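Local coordinates for SusD superfamily protein (Bacteroides fragilis NCTC 9343, PDB 3NQP) that probably binds glycans at the outer membrane surface for uptake, as SusD proteins do, at residues V402-R412 with A437-E445. Sequence-based numbering, arbitrary orientation.
Sequences VAKYINLVRKR and AILHEKDKE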
# COMPACT_ATOMS: atom_id res chain seq x y z
N VAL A 402 -1.65 6.99 21.53
CA VAL A 402 -2.50 7.13 20.32
C VAL A 402 -2.46 8.57 19.83
O VAL A 402 -2.15 8.85 18.65
CB VAL A 402 -3.95 6.73 20.57
CG1 VAL A 402 -4.80 7.13 19.33
CG2 VAL A 402 -4.06 5.21 20.86
N ALA A 403 -2.75 9.47 20.75
CA ALA A 403 -2.80 10.90 20.46
C ALA A 403 -1.45 11.43 20.03
O ALA A 403 -1.38 12.26 19.14
CB ALA A 403 -3.29 11.67 21.71
N LYS A 404 -0.39 10.99 20.69
CA LYS A 404 0.97 11.42 20.35
C LYS A 404 1.28 11.13 18.90
O LYS A 404 1.79 11.98 18.19
CB LYS A 404 2.01 10.73 21.26
CG LYS A 404 3.50 11.02 20.97
CD LYS A 404 4.42 10.22 21.90
CE LYS A 404 4.45 8.72 21.52
NZ LYS A 404 5.19 7.89 22.52
N TYR A 405 1.05 9.91 18.48
CA TYR A 405 1.44 9.52 17.12
C TYR A 405 0.55 10.19 16.05
O TYR A 405 1.04 10.59 15.01
CB TYR A 405 1.37 8.01 17.00
CG TYR A 405 2.53 7.32 17.65
CD1 TYR A 405 3.83 7.57 17.23
CD2 TYR A 405 2.35 6.40 18.66
CE1 TYR A 405 4.93 6.90 17.80
CE2 TYR A 405 3.45 5.73 19.24
CZ TYR A 405 4.73 5.99 18.80
OH TYR A 405 5.82 5.34 19.37
N ILE A 406 -0.75 10.29 16.30
CA ILE A 406 -1.64 11.03 15.40
C ILE A 406 -1.19 12.48 15.25
O ILE A 406 -1.14 13.01 14.15
CB ILE A 406 -3.11 11.02 15.85
CG1 ILE A 406 -3.70 9.61 15.70
CG2 ILE A 406 -3.96 12.04 15.04
CD1 ILE A 406 -5.10 9.45 16.42
N ASN A 407 -0.86 13.12 16.36
CA ASN A 407 -0.46 14.52 16.31
C ASN A 407 0.92 14.76 15.69
O ASN A 407 1.15 15.82 15.11
CB ASN A 407 -0.56 15.16 17.69
CG ASN A 407 -2.02 15.38 18.12
OD1 ASN A 407 -2.86 15.79 17.30
ND2 ASN A 407 -2.31 15.12 19.40
N LEU A 408 1.84 13.80 15.81
CA LEU A 408 3.08 13.89 15.07
C LEU A 408 2.79 14.00 13.56
O LEU A 408 3.31 14.88 12.89
CB LEU A 408 3.95 12.64 15.30
CG LEU A 408 4.85 12.68 16.52
CD1 LEU A 408 5.45 11.26 16.79
CD2 LEU A 408 5.94 13.77 16.40
N VAL A 409 1.93 13.12 13.04
CA VAL A 409 1.57 13.16 11.61
C VAL A 409 0.79 14.41 11.24
O VAL A 409 1.13 15.06 10.24
CB VAL A 409 0.81 11.89 11.21
CG1 VAL A 409 0.42 11.95 9.74
CG2 VAL A 409 1.69 10.64 11.59
N ARG A 410 -0.21 14.80 12.06
CA ARG A 410 -0.98 16.01 11.75
C ARG A 410 -0.11 17.23 11.75
O ARG A 410 -0.28 18.12 10.92
CB ARG A 410 -2.12 16.25 12.73
CG ARG A 410 -3.19 15.20 12.64
CD ARG A 410 -4.41 15.58 13.45
NE ARG A 410 -5.47 14.56 13.40
CZ ARG A 410 -6.64 14.70 14.01
NH1 ARG A 410 -6.94 15.81 14.69
NH2 ARG A 410 -7.55 13.74 13.89
N LYS A 411 0.78 17.32 12.73
CA LYS A 411 1.55 18.54 12.88
C LYS A 411 2.37 18.75 11.61
O LYS A 411 2.46 19.84 11.09
CB LYS A 411 2.42 18.51 14.12
CG LYS A 411 3.40 19.74 14.21
CD LYS A 411 4.30 19.59 15.43
CE LYS A 411 5.19 20.84 15.61
NZ LYS A 411 6.02 20.72 16.87
N ARG A 412 2.95 17.68 11.09
CA ARG A 412 3.68 17.77 9.82
C ARG A 412 2.76 18.22 8.68
O ARG A 412 3.15 19.05 7.88
CB ARG A 412 4.37 16.45 9.48
CG ARG A 412 5.42 16.58 8.37
CD ARG A 412 4.81 16.43 6.96
NE ARG A 412 4.42 15.05 6.68
CZ ARG A 412 5.25 14.08 6.28
NH1 ARG A 412 6.54 14.34 6.08
NH2 ARG A 412 4.80 12.84 6.05
N ALA A 437 -10.01 7.70 14.36
CA ALA A 437 -9.04 8.77 14.20
C ALA A 437 -7.77 8.27 13.49
O ALA A 437 -7.19 8.99 12.67
CB ALA A 437 -8.71 9.43 15.58
N ILE A 438 -7.36 7.04 13.78
CA ILE A 438 -6.14 6.45 13.20
C ILE A 438 -6.46 6.11 11.74
O ILE A 438 -5.70 6.49 10.84
CB ILE A 438 -5.64 5.20 13.97
CG1 ILE A 438 -5.10 5.56 15.37
CG2 ILE A 438 -4.53 4.44 13.16
CD1 ILE A 438 -5.01 4.27 16.33
N LEU A 439 -7.61 5.49 11.51
CA LEU A 439 -8.04 5.20 10.12
C LEU A 439 -8.10 6.46 9.30
O LEU A 439 -7.60 6.51 8.19
CB LEU A 439 -9.40 4.47 10.08
CG LEU A 439 -10.13 4.34 8.70
CD1 LEU A 439 -9.43 3.35 7.85
CD2 LEU A 439 -11.62 3.94 8.92
N HIS A 440 -8.72 7.50 9.85
CA HIS A 440 -8.95 8.70 9.05
C HIS A 440 -7.65 9.47 8.82
O HIS A 440 -7.53 10.14 7.83
CB HIS A 440 -10.03 9.58 9.68
CG HIS A 440 -11.41 8.99 9.61
ND1 HIS A 440 -12.42 9.32 10.51
CD2 HIS A 440 -11.95 8.07 8.78
CE1 HIS A 440 -13.50 8.63 10.21
NE2 HIS A 440 -13.25 7.87 9.16
N GLU A 441 -6.67 9.32 9.72
CA GLU A 441 -5.35 9.87 9.47
C GLU A 441 -4.60 9.09 8.39
O GLU A 441 -3.94 9.66 7.56
CB GLU A 441 -4.54 9.93 10.78
CG GLU A 441 -3.47 11.04 10.78
CD GLU A 441 -4.03 12.41 10.58
OE1 GLU A 441 -5.11 12.70 11.14
OE2 GLU A 441 -3.40 13.18 9.83
N LYS A 442 -4.67 7.76 8.43
CA LYS A 442 -4.16 6.93 7.33
C LYS A 442 -4.86 7.26 6.00
O LYS A 442 -4.22 7.28 4.96
CB LYS A 442 -4.31 5.44 7.65
CG LYS A 442 -3.30 4.97 8.68
CD LYS A 442 -3.16 3.42 8.77
CE LYS A 442 -2.35 2.90 7.56
NZ LYS A 442 -2.12 1.40 7.66
N ASP A 443 -6.16 7.53 6.05
CA ASP A 443 -6.94 7.85 4.85
C ASP A 443 -6.41 9.10 4.17
O ASP A 443 -6.43 9.20 2.96
CB ASP A 443 -8.42 8.10 5.20
CG ASP A 443 -9.21 6.83 5.45
OD1 ASP A 443 -8.68 5.72 5.16
OD2 ASP A 443 -10.34 6.96 5.98
N LYS A 444 -6.02 10.08 4.97
CA LYS A 444 -5.42 11.30 4.47
C LYS A 444 -3.95 11.19 4.09
O LYS A 444 -3.50 11.81 3.09
CB LYS A 444 -5.56 12.40 5.49
CG LYS A 444 -6.96 12.92 5.66
CD LYS A 444 -6.95 13.92 6.83
CE LYS A 444 -8.35 14.27 7.21
NZ LYS A 444 -8.38 15.36 8.19
N GLU A 445 -3.18 10.44 4.90
CA GLU A 445 -1.72 10.39 4.77
C GLU A 445 -1.30 9.52 3.57
O GLU A 445 -0.30 9.82 2.89
CB GLU A 445 -1.09 9.85 6.06
CG GLU A 445 0.42 9.83 6.17
CD GLU A 445 1.05 11.23 6.14
OE1 GLU A 445 0.36 12.22 6.43
OE2 GLU A 445 2.23 11.33 5.82
O HOH W 1 1.72 14.36 7.42
O HOH W 2 -7.37 11.69 11.97
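Ile-406 CD1 touches Ala-437 CB, 3.7 Å away, and, in a nearly perpendicular direction, Ile-438 CG1. Val-402 CG1 extends this apolar patch to Ile-438 CD1, the two side chains crossing at about a right angle. Val-409 CG1 comes next, lying 3.3 Å from Glu-445 OE1 and also near the Glu-441 carboxylate.

The acids are gripped by arginines. The extended Arg-410 chain brings NE to Glu-441 OE1 in a 2.9 Å salt bridge. NE meets that oxygen from above the carboxylate plane, 50° out of it. A water joins the same OE1 to Arg-410 NH2 and Ala-437 O. The Arg-412 chain turns at CB-CG (chi2 -87°) and again at CG-CD, which lays its guanidinium almost coplanar with the Glu-445 carboxylate. Arg-412 NH2 makes a 3.0 Å salt bridge to the syn lone pair of Glu-445 OE2. A second water links Glu-445 OE1, Arg-412 NE and Val-409 O. Arg-333 bridges to both glutamates, so both probably stay ionised.

The segments run nearly parallel, at 21°; their axes come within 10.6 Å. Such side-by-side packing of helices 399-414 and 431-445 is consistent with a TPR-like SusD architecture. Helix 382-396 packs against both, helix 251-255 covers the Arg-412/Glu-445 end, and Glu-264, bound to Arg-412, directly precedes strand 265-269.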